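Long-range contacts in DNMT2 (Spodoptera frugiperda, PDB 4H0N), which probably methylates a cytosine in the anticodon loop of tRNA(Asp), and can also methylate cytosine in DNA, using S-adenosyl-L-methionine as methyl donor: residues Ile142-Leu147 against Glu180-Leu185; Leu148-Val153 against Val321-Glu326; Met213-Lys218 against Lys272-Phe277; Val219-Tyr224 against Thr244-Thr249. The protein carries 3 engineered substitutions. All coordinates share one frame; numbering follows the deposited sequence.

Contact 1: residues Ile142-Leu147 against Glu180-Leu185; sequences IYQEFL and EIITRL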
loop_
_atom_site.group_PDB
_atom_site.type_symbol
_atom_site.label_atom_id
_atom_site.label_comp_id
_atom_site.label_asym_id
_atom_site.label_seq_id
_atom_site.Cartn_x
_atom_site.Cartn_y
_atom_site.Cartn_z
ATOM N N ILE A 142 -7.725 -18.892 -13.723
ATOM C CA ILE A 142 -6.934 -18.206 -14.737
ATOM C C ILE A 142 -6.513 -16.867 -14.149
ATOM O O ILE A 142 -7.184 -16.340 -13.260
ATOM C CB ILE A 142 -7.714 -17.978 -16.022
ATOM C CG1 ILE A 142 -9.085 -17.356 -15.732
ATOM C CG2 ILE A 142 -7.882 -19.293 -16.767
ATOM C CD1 ILE A 142 -9.873 -17.060 -16.995
ATOM N N TYR A 143 -5.407 -16.308 -14.628
ATOM C CA TYR A 143 -4.806 -15.168 -13.941
ATOM C C TYR A 143 -3.997 -14.231 -14.830
ATOM O O TYR A 143 -3.608 -14.573 -15.943
ATOM C CB TYR A 143 -3.896 -15.684 -12.831
ATOM C CG TYR A 143 -2.752 -16.521 -13.353
ATOM C CD1 TYR A 143 -1.515 -15.952 -13.612
ATOM C CD2 TYR A 143 -2.916 -17.880 -13.607
ATOM C CE1 TYR A 143 -0.468 -16.711 -14.097
ATOM C CE2 TYR A 143 -1.871 -18.648 -14.090
ATOM C CZ TYR A 143 -0.651 -18.057 -14.333
ATOM O OH TYR A 143 0.394 -18.806 -14.815
ATOM N N GLN A 144 -3.743 -13.042 -14.305
ATOM C CA GLN A 144 -2.752 -12.150 -14.868
ATOM C C GLN A 144 -1.904 -11.548 -13.744
ATOM O O GLN A 144 -2.439 -11.089 -12.731
ATOM C CB GLN A 144 -3.423 -11.041 -15.666
ATOM C CG GLN A 144 -2.442 -10.073 -16.283
ATOM C CD GLN A 144 -1.555 -10.730 -17.321
ATOM O OE1 GLN A 144 -1.984 -10.982 -18.450
ATOM N NE2 GLN A 144 -0.309 -11.007 -16.950
ATOM N N GLU A 145 -0.585 -11.573 -13.915
ATOM C CA GLU A 145 0.319 -10.905 -12.987
ATOM C C GLU A 145 0.688 -9.514 -13.489
ATOM O O GLU A 145 0.879 -9.306 -14.685
ATOM C CB GLU A 145 1.592 -11.723 -12.793
ATOM C CG GLU A 145 1.366 -13.093 -12.200
ATOM C CD GLU A 145 2.663 -13.806 -11.888
ATOM O OE1 GLU A 145 3.494 -13.962 -12.809
ATOM O OE2 GLU A 145 2.857 -14.201 -10.719
ATOM N N PHE A 146 0.795 -8.560 -12.570
ATOM C CA PHE A 146 1.185 -7.201 -12.926
ATOM C C PHE A 146 2.364 -6.729 -12.086
ATOM O O PHE A 146 2.612 -7.238 -10.996
ATOM C CB PHE A 146 0.033 -6.223 -12.697
ATOM C CG PHE A 146 -1.216 -6.534 -13.475
ATOM C CD1 PHE A 146 -2.163 -7.407 -12.969
ATOM C CD2 PHE A 146 -1.467 -5.913 -14.688
ATOM C CE1 PHE A 146 -3.321 -7.673 -13.671
ATOM C CE2 PHE A 146 -2.622 -6.175 -15.393
ATOM C CZ PHE A 146 -3.549 -7.051 -14.883
ATOM N N LEU A 147 3.086 -5.747 -12.610
ATOM C CA LEU A 147 4.031 -4.966 -11.825
ATOM C C LEU A 147 3.733 -3.494 -12.097
ATOM O O LEU A 147 4.219 -2.911 -13.070
ATOM C CB LEU A 147 5.479 -5.310 -12.179
ATOM C CG LEU A 147 6.103 -6.516 -11.470
ATOM C CD1 LEU A 147 7.493 -6.808 -12.017
ATOM C CD2 LEU A 147 6.159 -6.302 -9.958
ATOM N N GLU A 180 3.464 -13.422 -19.596
ATOM C CA GLU A 180 4.466 -12.411 -19.253
ATOM C C GLU A 180 3.828 -11.297 -18.424
ATOM O O GLU A 180 2.642 -10.993 -18.584
ATOM C CB GLU A 180 5.133 -11.837 -20.511
ATOM C CG GLU A 180 6.184 -10.744 -20.269
ATOM C CD GLU A 180 6.314 -9.790 -21.452
ATOM O OE1 GLU A 180 5.587 -9.981 -22.452
ATOM O OE2 GLU A 180 7.134 -8.847 -21.382
ATOM N N ILE A 181 4.622 -10.705 -17.534
ATOM C CA ILE A 181 4.152 -9.696 -16.590
ATOM C C ILE A 181 3.843 -8.354 -17.257
ATOM O O ILE A 181 4.635 -7.838 -18.046
ATOM C CB ILE A 181 5.179 -9.497 -15.449
ATOM C CG1 ILE A 181 5.333 -10.792 -14.642
ATOM C CG2 ILE A 181 4.786 -8.325 -14.558
ATOM C CD1 ILE A 181 5.225 -10.617 -13.133
ATOM N N ILE A 182 2.683 -7.797 -16.925
ATOM C CA ILE A 182 2.231 -6.529 -17.482
ATOM C C ILE A 182 2.745 -5.345 -16.669
ATOM O O ILE A 182 2.576 -5.299 -15.454
ATOM C CB ILE A 182 0.694 -6.477 -17.529
ATOM C CG1 ILE A 182 0.156 -7.488 -18.539
ATOM C CG2 ILE A 182 0.211 -5.085 -17.882
ATOM C CD1 ILE A 182 -1.349 -7.443 -18.707
ATOM N N THR A 183 3.364 -4.386 -17.352
ATOM C CA THR A 183 3.973 -3.235 -16.689
ATOM C C THR A 183 3.046 -2.027 -16.623
ATOM O O THR A 183 3.288 -1.094 -15.855
ATOM C CB THR A 183 5.293 -2.824 -17.367
ATOM O OG1 THR A 183 5.182 -2.998 -18.784
ATOM C CG2 THR A 183 6.434 -3.677 -16.854
ATOM N N ARG A 184 1.991 -2.038 -17.429
ATOM C CA ARG A 184 0.982 -0.989 -17.357
ATOM C C ARG A 184 -0.359 -1.429 -17.935
ATOM O O ARG A 184 -0.409 -2.161 -18.919
ATOM C CB ARG A 184 1.468 0.299 -18.023
ATOM C CG ARG A 184 1.925 0.152 -19.455
ATOM C CD ARG A 184 1.995 1.536 -20.089
ATOM N NE ARG A 184 2.297 1.523 -21.519
ATOM C CZ ARG A 184 1.457 1.084 -22.454
ATOM N NH1 ARG A 184 0.272 0.594 -22.108
ATOM N NH2 ARG A 184 1.807 1.118 -23.734
ATOM N N LEU A 185 -1.438 -0.982 -17.297
ATOM C CA LEU A 185 -2.798 -1.315 -17.709
ATOM C C LEU A 185 -3.069 -0.838 -19.136
ATOM O O LEU A 185 -2.417 0.097 -19.610
ATOM C CB LEU A 185 -3.805 -0.678 -16.745
ATOM C CG LEU A 185 -3.485 -0.745 -15.248
ATOM C CD1 LEU A 185 -3.673 0.623 -14.614
ATOM C CD2 LEU A 185 -4.340 -1.778 -14.529
#
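Phe146 and Ile182 form a single backbone bridge, with CA atoms 4.7 Å apart and the two chain directions 44° from each other. Two nearly straight hydrogen bonds make it. Ile182 N donates to Glu145 O at 3.2 Å, and Leu147 N donates to Ile182 O at 2.9 Å. The loop 180-185 thus runs beside strand 141-148, the edge strand of the main sheet of this class I-like methyltransferase fold. The Phe146 ring and Ile182 lie side by side and point the same way, with Phe146 CD2 3.6 Å from Ile182 CB. Ile181 CG2 packs on Leu147 CG at 3.8 Å. Gln144 places CG opposite its backbone N (chi1 -180°) and bends at chi2. Its amide then lies across the tip of Ile182, with Gln144 CD 3.6 Å from Ile182 CD1. Gln144 OE1 takes the backbone N-H of Arg178, while NE2 donates to Glu145 O at 3.1 Å and only weakly to Glu180 O. Glu145 O is therefore gripped by two donors, Gln144 NE2 and Ile182 N, which come from opposite faces of its carbonyl plane. Gln144 is buried, and bonds at both OE1 and NE2 satisfy its amide and limit its rotation.

Contact 2: residues Leu148-Val153 against Val321-Glu326; sequences LCPSTV and VKVISE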
loop_
_atom_site.group_PDB
_atom_site.type_symbol
_atom_site.label_atom_id
_atom_site.label_comp_id
_atom_site.label_asym_id
_atom_site.label_seq_id
_atom_site.Cartn_x
_atom_site.Cartn_y
_atom_site.Cartn_z
ATOM N N LEU A 148 2.915 -2.906 -11.231
ATOM C CA LEU A 148 2.400 -1.568 -11.451
ATOM C C LEU A 148 2.908 -0.553 -10.454
ATOM O O LEU A 148 3.120 -0.845 -9.273
ATOM C CB LEU A 148 0.883 -1.573 -11.401
ATOM C CG LEU A 148 0.221 -2.420 -12.476
ATOM C CD1 LEU A 148 -1.280 -2.334 -12.331
ATOM C CD2 LEU A 148 0.659 -1.953 -13.852
ATOM N N CYS A 149 3.090 0.656 -10.964
ATOM C CA CYS A 149 3.411 1.817 -10.170
ATOM C C CYS A 149 2.253 2.779 -10.387
ATOM O O CYS A 149 1.689 2.826 -11.480
ATOM C CB CYS A 149 4.709 2.424 -10.684
ATOM S SG CYS A 149 5.397 3.670 -9.623
ATOM N N PRO A 150 1.869 3.528 -9.343
ATOM C CA PRO A 150 0.796 4.520 -9.470
ATOM C C PRO A 150 1.145 5.642 -10.451
ATOM O O PRO A 150 0.255 6.354 -10.904
ATOM C CB PRO A 150 0.683 5.092 -8.053
ATOM C CG PRO A 150 1.217 4.052 -7.175
ATOM C CD PRO A 150 2.309 3.375 -7.948
ATOM N N SER A 151 2.427 5.805 -10.762
ATOM C CA SER A 151 2.855 6.862 -11.671
ATOM C C SER A 151 2.395 6.613 -13.101
ATOM O O SER A 151 2.404 7.526 -13.923
ATOM C CB SER A 151 4.373 7.045 -11.621
ATOM O OG SER A 151 5.048 5.807 -11.771
ATOM N N THR A 152 1.995 5.382 -13.402
ATOM C CA THR A 152 1.467 5.085 -14.727
ATOM C C THR A 152 -0.048 5.237 -14.727
ATOM O O THR A 152 -0.664 5.417 -15.775
ATOM C CB THR A 152 1.873 3.682 -15.230
ATOM O OG1 THR A 152 1.055 2.681 -14.612
ATOM C CG2 THR A 152 3.348 3.414 -14.938
ATOM N N VAL A 153 -0.638 5.185 -13.539
ATOM C CA VAL A 153 -2.074 5.404 -13.375
ATOM C C VAL A 153 -2.370 6.898 -13.109
ATOM O O VAL A 153 -3.386 7.261 -12.515
ATOM C CB VAL A 153 -2.649 4.478 -12.257
ATOM C CG1 VAL A 153 -4.162 4.398 -12.312
ATOM C CG2 VAL A 153 -2.081 3.081 -12.408
ATOM N N VAL A 321 -5.263 3.143 -3.421
ATOM C CA VAL A 321 -6.662 2.839 -3.682
ATOM C C VAL A 321 -7.013 2.867 -5.176
ATOM O O VAL A 321 -7.844 2.089 -5.639
ATOM C CB VAL A 321 -7.589 3.771 -2.851
ATOM C CG1 VAL A 321 -9.030 3.689 -3.311
ATOM C CG2 VAL A 321 -7.480 3.431 -1.377
ATOM N N LYS A 322 -6.354 3.737 -5.933
ATOM C CA LYS A 322 -6.671 3.895 -7.352
ATOM C C LYS A 322 -6.249 2.706 -8.207
ATOM O O LYS A 322 -7.025 2.213 -9.023
ATOM C CB LYS A 322 -6.052 5.179 -7.898
ATOM C CG LYS A 322 -6.098 5.302 -9.404
ATOM C CD LYS A 322 -6.692 6.630 -9.809
ATOM C CE LYS A 322 -6.207 7.039 -11.189
ATOM N NZ LYS A 322 -7.043 8.103 -11.809
ATOM N N VAL A 323 -5.018 2.250 -8.021
ATOM C CA VAL A 323 -4.505 1.125 -8.791
ATOM C C VAL A 323 -5.365 -0.126 -8.603
ATOM O O VAL A 323 -5.672 -0.828 -9.569
ATOM C CB VAL A 323 -3.042 0.816 -8.423
ATOM C CG1 VAL A 323 -2.539 -0.394 -9.191
ATOM C CG2 VAL A 323 -2.165 2.025 -8.702
ATOM N N ILE A 324 -5.771 -0.393 -7.366
ATOM C CA ILE A 324 -6.560 -1.589 -7.076
ATOM C C ILE A 324 -7.959 -1.495 -7.676
ATOM O O ILE A 324 -8.498 -2.478 -8.191
ATOM C CB ILE A 324 -6.641 -1.856 -5.564
ATOM C CG1 ILE A 324 -5.255 -2.191 -5.029
ATOM C CG2 ILE A 324 -7.602 -2.996 -5.256
ATOM C CD1 ILE A 324 -5.262 -2.503 -3.592
ATOM N N SER A 325 -8.531 -0.299 -7.615
ATOM C CA SER A 325 -9.822 -0.042 -8.224
ATOM C C SER A 325 -9.757 -0.353 -9.719
ATOM O O SER A 325 -10.671 -0.967 -10.282
ATOM C CB SER A 325 -10.227 1.410 -7.987
ATOM O OG SER A 325 -11.564 1.638 -8.391
ATOM N N GLU A 326 -8.663 0.047 -10.358
ATOM C CA GLU A 326 -8.478 -0.239 -11.779
ATOM C C GLU A 326 -8.302 -1.726 -12.087
ATOM O O GLU A 326 -8.751 -2.198 -13.128
ATOM C CB GLU A 326 -7.321 0.578 -12.357
ATOM C CG GLU A 326 -7.613 2.068 -12.423
ATOM C CD GLU A 326 -8.865 2.384 -13.228
ATOM O OE1 GLU A 326 -8.993 1.885 -14.369
ATOM O OE2 GLU A 326 -9.729 3.125 -12.714
#
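Leu148, at the end of strand 141-148, turns its side chain toward helix 321-332 and meets Val323. Leu148 CD1 lies 3.9 Å from Val323 CG1, and the two side chains meet at a slant. Both also touch Tyr163 of strand 161-168, which joins the contact to the main sheet. The chain then leaves the strand and curls. Cys149 contributes its carbonyl, which accepts from Thr152 N and from Thr152 OG1, each at 3.2 Å. The hydroxyl comes nearly straight in line with the carbonyl bond. This pair of bonds ties the turn together. Pro150 borders Val323, with its backbone nearest: Pro150 CA is 3.9 Å from Val323 CG2, while Pro150 CG is 4.2 Å from the same methyl. Val153, at the end of the segment, has its CB directed at the helix. Its two methyls part to different partners. Val153 CG2 meets Val323 CG2 at 3.9 Å. Val153 CG1, opposite the backbone N (chi1 -165°), lies alongside the lysine chain, 3.6 Å from Lys322 CG, and also approaches Glu326 CG. Val153 and Lys322 run past one another in opposite directions, so the aliphatic part of the lysine does the packing. Phe189 touches both Val153 and Glu326. At the start of the helix, Asn320 OD1 accepts from Val323 N. The Val323 side chain is about 12 Å from the bound S-adenosyl-L-homocysteine. The contact itself is apolar: Val323 is the shared partner of Leu148, Pro150 and Val153, so van der Waals packing joins the buried side of the loop to the helix.

Contact 3: residues Met213-Lys218 against Lys272-Phe277; sequences MLRCAK and KFVELF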
loop_
_atom_site.group_PDB
_atom_site.type_symbol
_atom_site.label_atom_id
_atom_site.label_comp_id
_atom_site.label_asym_id
_atom_site.label_seq_id
_atom_site.Cartn_x
_atom_site.Cartn_y
_atom_site.Cartn_z
ATOM N N MET A 213 17.488 15.237 11.873
ATOM C CA MET A 213 17.185 14.770 10.523
ATOM C C MET A 213 17.866 15.604 9.449
ATOM O O MET A 213 18.350 15.069 8.452
ATOM C CB MET A 213 15.683 14.826 10.286
ATOM C CG MET A 213 14.931 13.678 10.894
ATOM S SD MET A 213 15.596 12.126 10.277
ATOM C CE MET A 213 14.814 10.991 11.395
ATOM N N LEU A 214 17.888 16.919 9.656
ATOM C CA LEU A 214 18.475 17.846 8.700
ATOM C C LEU A 214 19.970 17.605 8.528
ATOM O O LEU A 214 20.576 18.112 7.584
ATOM C CB LEU A 214 18.208 19.293 9.113
ATOM C CG LEU A 214 16.760 19.773 9.035
ATOM C CD1 LEU A 214 16.662 21.231 9.424
ATOM C CD2 LEU A 214 16.209 19.568 7.643
ATOM N N ARG A 215 20.567 16.838 9.437
ATOM C CA ARG A 215 21.957 16.424 9.274
ATOM C C ARG A 215 22.098 15.483 8.077
ATOM O O ARG A 215 23.143 15.444 7.430
ATOM C CB ARG A 215 22.499 15.750 10.542
ATOM C CG ARG A 215 22.674 16.675 11.739
ATOM C CD ARG A 215 23.557 16.047 12.821
ATOM N NE ARG A 215 24.958 16.454 12.701
ATOM C CZ ARG A 215 25.977 15.620 12.518
ATOM N NH1 ARG A 215 25.766 14.313 12.435
ATOM N NH2 ARG A 215 27.213 16.090 12.420
ATOM N N CYS A 216 21.040 14.729 7.785
ATOM C CA CYS A 216 21.057 13.777 6.677
ATOM C C CYS A 216 20.493 14.373 5.389
ATOM O O CYS A 216 20.004 13.646 4.523
ATOM C CB CYS A 216 20.247 12.531 7.031
ATOM S SG CYS A 216 20.649 11.765 8.597
ATOM N N ALA A 217 20.565 15.693 5.265
ATOM C CA ALA A 217 19.948 16.400 4.144
ATOM C C ALA A 217 20.417 15.929 2.767
ATOM O O ALA A 217 19.698 16.081 1.782
ATOM C CB ALA A 217 20.152 17.902 4.289
ATOM N N LYS A 218 21.609 15.345 2.699
ATOM C CA LYS A 218 22.199 14.992 1.412
ATOM C C LYS A 218 21.440 13.908 0.650
ATOM O O LYS A 218 21.580 13.792 -0.568
ATOM C CB LYS A 218 23.668 14.594 1.575
ATOM C CG LYS A 218 24.659 15.703 1.240
ATOM C CD LYS A 218 24.264 16.424 -0.049
ATOM C CE LYS A 218 25.485 16.921 -0.820
ATOM N NZ LYS A 218 25.199 18.163 -1.610
ATOM N N LYS A 272 26.690 24.978 11.064
ATOM C CA LYS A 272 26.468 25.935 9.985
ATOM C C LYS A 272 25.740 25.271 8.815
ATOM O O LYS A 272 24.983 25.915 8.086
ATOM C CB LYS A 272 27.807 26.507 9.518
ATOM C CG LYS A 272 27.688 27.601 8.476
ATOM C CD LYS A 272 28.266 28.911 8.981
ATOM C CE LYS A 272 27.941 30.049 8.031
ATOM N NZ LYS A 272 28.767 31.257 8.298
ATOM N N PHE A 273 25.989 23.979 8.643
ATOM C CA PHE A 273 25.307 23.170 7.639
ATOM C C PHE A 273 23.801 23.141 7.914
ATOM O O PHE A 273 23.001 23.304 6.998
ATOM C CB PHE A 273 25.905 21.759 7.654
ATOM C CG PHE A 273 25.226 20.775 6.741
ATOM C CD1 PHE A 273 25.712 20.544 5.464
ATOM C CD2 PHE A 273 24.134 20.036 7.181
ATOM C CE1 PHE A 273 25.101 19.617 4.630
ATOM C CE2 PHE A 273 23.517 19.113 6.351
ATOM C CZ PHE A 273 24.004 18.901 5.077
ATOM N N VAL A 274 23.426 22.955 9.181
ATOM C CA VAL A 274 22.017 22.832 9.580
ATOM C C VAL A 274 21.233 24.151 9.525
ATOM O O VAL A 274 20.065 24.158 9.126
ATOM C CB VAL A 274 21.871 22.171 10.988
ATOM C CG1 VAL A 274 20.480 22.380 11.572
ATOM C CG2 VAL A 274 22.209 20.685 10.927
ATOM N N GLU A 275 21.867 25.258 9.914
ATOM C CA GLU A 275 21.198 26.560 9.890
ATOM C C GLU A 275 20.705 26.915 8.486
ATOM O O GLU A 275 19.643 27.523 8.329
ATOM C CB GLU A 275 22.097 27.676 10.438
ATOM C CG GLU A 275 23.268 28.061 9.535
ATOM C CD GLU A 275 23.563 29.552 9.560
ATOM O OE1 GLU A 275 22.625 30.339 9.803
ATOM O OE2 GLU A 275 24.730 29.938 9.332
ATOM N N LEU A 276 21.468 26.521 7.472
ATOM C CA LEU A 276 21.077 26.780 6.094
ATOM C C LEU A 276 19.856 25.948 5.702
ATOM O O LEU A 276 18.967 26.426 5.000
ATOM C CB LEU A 276 22.242 26.506 5.144
ATOM C CG LEU A 276 23.499 27.340 5.393
ATOM C CD1 LEU A 276 24.533 27.100 4.305
ATOM C CD2 LEU A 276 23.145 28.815 5.492
ATOM N N PHE A 277 19.813 24.703 6.164
ATOM C CA PHE A 277 18.687 23.824 5.874
ATOM C C PHE A 277 17.480 24.107 6.756
ATOM O O PHE A 277 16.353 23.785 6.388
ATOM C CB PHE A 277 19.101 22.359 6.001
ATOM C CG PHE A 277 19.931 21.877 4.857
ATOM C CD1 PHE A 277 19.344 21.581 3.641
ATOM C CD2 PHE A 277 21.300 21.734 4.989
ATOM C CE1 PHE A 277 20.103 21.146 2.575
ATOM C CE2 PHE A 277 22.064 21.301 3.930
ATOM C CZ PHE A 277 21.466 21.006 2.719
#
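Leu214 and Val274 bring the two backbones closest, with CA atoms 6.2 Å apart. Residues 214-217 form a type I beta turn, which packs on the side of helix 271-278. It lies in a region that probably corresponds to the smaller, target-recognition domain of C5-methyltransferases. The turn is closed weakly by Ala217 N to Leu214 O, after a firmer bond from Cys216 N to Met213 O. Leu214 CD1 reaches the backbone at Phe277, while Leu214 CD2 is 4.3 Å from Phe277 CB. On the outer flank Arg215 CG touches Val274 CG2 at 4.1 Å, so its aliphatic part packs, and Arg215 NE makes a weak hydrogen bond to Gly269 O. The Phe273 side chain puts CG opposite its backbone N (chi1 175°) and reaches the turn with its ring edge. Leu214 O lies in the plane of that ring, 3.3 Å from Phe273 CE2. One face of the Phe273 ring is met by Phe277 CE2, off-centre. Tyr260 packs edge-to-face with the Phe277 ring, and Tyr260 OH is hydrogen-bonded to Ala217 O. The methyl Ala217 CB sits over the Phe277 ring in a CH-pi contact, 3.6 Å from the ring centroid and 9° off its normal.

Contact 4: residues Val219-Tyr224 against Thr244-Thr249; sequences VFDICY and TGSIFT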
loop_
_atom_site.group_PDB
_atom_site.type_symbol
_atom_site.label_atom_id
_atom_site.label_comp_id
_atom_site.label_asym_id
_atom_site.label_seq_id
_atom_site.Cartn_x
_atom_site.Cartn_y
_atom_site.Cartn_z
ATOM N N VAL A 219 20.630 13.126 1.355
ATOM C CA VAL A 219 19.939 12.004 0.723
ATOM C C VAL A 219 18.424 12.159 0.732
ATOM O O VAL A 219 17.692 11.196 0.505
ATOM C CB VAL A 219 20.300 10.677 1.397
ATOM C CG1 VAL A 219 21.749 10.315 1.117
ATOM C CG2 VAL A 219 20.034 10.759 2.895
ATOM N N PHE A 220 17.962 13.371 1.007
ATOM C CA PHE A 220 16.545 13.678 0.943
ATOM C C PHE A 220 16.123 13.783 -0.508
ATOM O O PHE A 220 16.887 14.258 -1.345
ATOM C CB PHE A 220 16.262 15.010 1.636
ATOM C CG PHE A 220 16.112 14.902 3.123
ATOM C CD1 PHE A 220 15.520 13.790 3.695
ATOM C CD2 PHE A 220 16.552 15.920 3.951
ATOM C CE1 PHE A 220 15.375 13.693 5.070
ATOM C CE2 PHE A 220 16.415 15.828 5.327
ATOM C CZ PHE A 220 15.828 14.712 5.887
ATOM N N ASP A 221 14.913 13.324 -0.809
ATOM C CA ASP A 221 14.277 13.661 -2.076
ATOM C C ASP A 221 13.232 14.725 -1.814
ATOM O O ASP A 221 12.278 14.495 -1.075
ATOM C CB ASP A 221 13.603 12.457 -2.726
ATOM C CG ASP A 221 12.870 12.835 -4.006
ATOM O OD1 ASP A 221 11.673 12.501 -4.137
ATOM O OD2 ASP A 221 13.489 13.482 -4.879
ATOM N N ILE A 222 13.407 15.890 -2.422
ATOM C CA ILE A 222 12.513 17.000 -2.157
ATOM C C ILE A 222 11.420 17.129 -3.210
ATOM O O ILE A 222 11.658 16.917 -4.400
ATOM C CB ILE A 222 13.284 18.326 -2.059
ATOM C CG1 ILE A 222 14.634 18.101 -1.373
ATOM C CG2 ILE A 222 12.440 19.380 -1.344
ATOM C CD1 ILE A 222 14.805 18.838 -0.071
ATOM N N CYS A 223 10.221 17.476 -2.756
ATOM C CA CYS A 223 9.116 17.782 -3.655
ATOM C C CYS A 223 8.604 19.207 -3.490
ATOM O O CYS A 223 8.731 19.813 -2.424
ATOM C CB CYS A 223 7.974 16.795 -3.453
ATOM S SG CYS A 223 8.374 15.164 -4.057
ATOM N N TYR A 224 8.021 19.726 -4.564
ATOM C CA TYR A 224 7.432 21.056 -4.569
ATOM C C TYR A 224 6.023 20.933 -5.135
ATOM O O TYR A 224 5.623 19.853 -5.570
ATOM C CB TYR A 224 8.293 22.006 -5.401
ATOM C CG TYR A 224 9.772 21.767 -5.200
ATOM C CD1 TYR A 224 10.492 22.478 -4.250
ATOM C CD2 TYR A 224 10.442 20.805 -5.947
ATOM C CE1 TYR A 224 11.839 22.246 -4.057
ATOM C CE2 TYR A 224 11.784 20.563 -5.758
ATOM C CZ TYR A 224 12.477 21.285 -4.816
ATOM O OH TYR A 224 13.816 21.029 -4.645
ATOM N N THR A 244 12.630 6.448 2.846
ATOM C CA THR A 244 11.352 6.303 3.531
ATOM C C THR A 244 10.222 7.100 2.883
ATOM O O THR A 244 9.045 6.818 3.112
ATOM C CB THR A 244 11.476 6.761 4.976
ATOM O OG1 THR A 244 11.741 8.167 4.995
ATOM C CG2 THR A 244 12.613 6.016 5.672
ATOM N N GLY A 245 10.579 8.098 2.085
ATOM C CA GLY A 245 9.585 8.919 1.426
ATOM C C GLY A 245 10.131 10.287 1.078
ATOM O O GLY A 245 11.234 10.644 1.491
ATOM N N SER A 246 9.357 11.054 0.318
ATOM C CA SER A 246 9.782 12.385 -0.090
ATOM C C SER A 246 9.565 13.440 0.984
ATOM O O SER A 246 8.754 13.276 1.900
ATOM C CB SER A 246 9.074 12.812 -1.377
ATOM O OG SER A 246 9.644 12.181 -2.508
ATOM N N ILE A 247 10.308 14.531 0.844
ATOM C CA ILE A 247 10.204 15.695 1.714
ATOM C C ILE A 247 9.640 16.857 0.892
ATOM O O ILE A 247 9.890 16.945 -0.311
ATOM C CB ILE A 247 11.589 16.037 2.305
ATOM C CG1 ILE A 247 11.978 14.977 3.330
ATOM C CG2 ILE A 247 11.598 17.395 2.961
ATOM C CD1 ILE A 247 10.902 14.719 4.349
ATOM N N PHE A 248 8.859 17.726 1.526
ATOM C CA PHE A 248 8.220 18.827 0.815
ATOM C C PHE A 248 8.654 20.197 1.329
ATOM O O PHE A 248 8.946 20.364 2.514
ATOM C CB PHE A 248 6.698 18.703 0.912
ATOM C CG PHE A 248 5.965 19.884 0.356
ATOM C CD1 PHE A 248 5.786 20.015 -1.009
ATOM C CD2 PHE A 248 5.471 20.871 1.193
ATOM C CE1 PHE A 248 5.123 21.109 -1.534
ATOM C CE2 PHE A 248 4.805 21.963 0.678
ATOM C CZ PHE A 248 4.629 22.083 -0.688
ATOM N N THR A 249 8.680 21.172 0.423
ATOM C CA THR A 249 8.878 22.569 0.786
ATOM C C THR A 249 8.024 23.459 -0.106
ATOM O O THR A 249 7.616 23.049 -1.191
ATOM C CB THR A 249 10.345 23.002 0.658
ATOM O OG1 THR A 249 10.510 24.282 1.274
ATOM C CG2 THR A 249 10.753 23.101 -0.794
#
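Ile247 meets Asp221 with its backbone and Phe220 with its side chain, and has the largest area buried here. Its N donates to Asp221 O at 2.8 Å in an almost straight bond. Its carbonyl accepts from Cys223 N. The side chain reaches the Phe220 ring, with Ile247 CG1 4.2 Å from the ring centroid and over one face, a CH-pi contact. Tyr284 touches Ile247 as well. Cys223, next in buried area, carries the ladder on: Cys223 O accepts from Thr249 N at 3.2 Å. The pairs Ile222 with Ile247 and Cys223 with Phe248 make a short parallel two-stranded sheet, apart from the main sheet of the methyltransferase fold. It sits in the region that probably corresponds to the target-recognition domain. Ile222 and Ile247 share one face, and Cys223 and Phe248 the other. Cys223 SG lies 3.6 Å from Ser246 CB. Ser246 and Thr249 follow with equal area. Ser246 OG donates to Asp221 OD1 at 2.6 Å, on the anti side and 23° out of the carboxylate plane. The same OG bonds with Cys231 N, and Asp221 OD1 also forms a salt bridge with Arg229. Asp221 has CG opposite the backbone N (chi1 177°), which carries the carboxylate to Ser246. At the far end the Tyr224 and Thr249 side chains run side by side, with Tyr224 CD1 3.5 Å from Thr249 CG2. Thr249 OG1 bonds with Leu280 O.

Overall arrangement
From the N terminus, the first segments of contacts 1 and 2 follow each other along edge strand 141-148 and the loop after it. Contact 1 closes first, at 180-185. Contact 2 closes only at helix 321-332, near the C terminus, so the two cross. They also touch: Leu185 packs on Leu148 and Val153. Together they tie the edge strand, the loop beyond strand 161-168 and the last helix. Contact 3 opens at 213-218 and closes at 272-277, joining the turn after helix 211-214 to helix 271-278. Contact 4 is nested inside it and pairs strands 222-223 and 247-248; both lie within the loop closed by contact 2. Contacts 3 and 4 meet at Met213 O and Phe220 CZ.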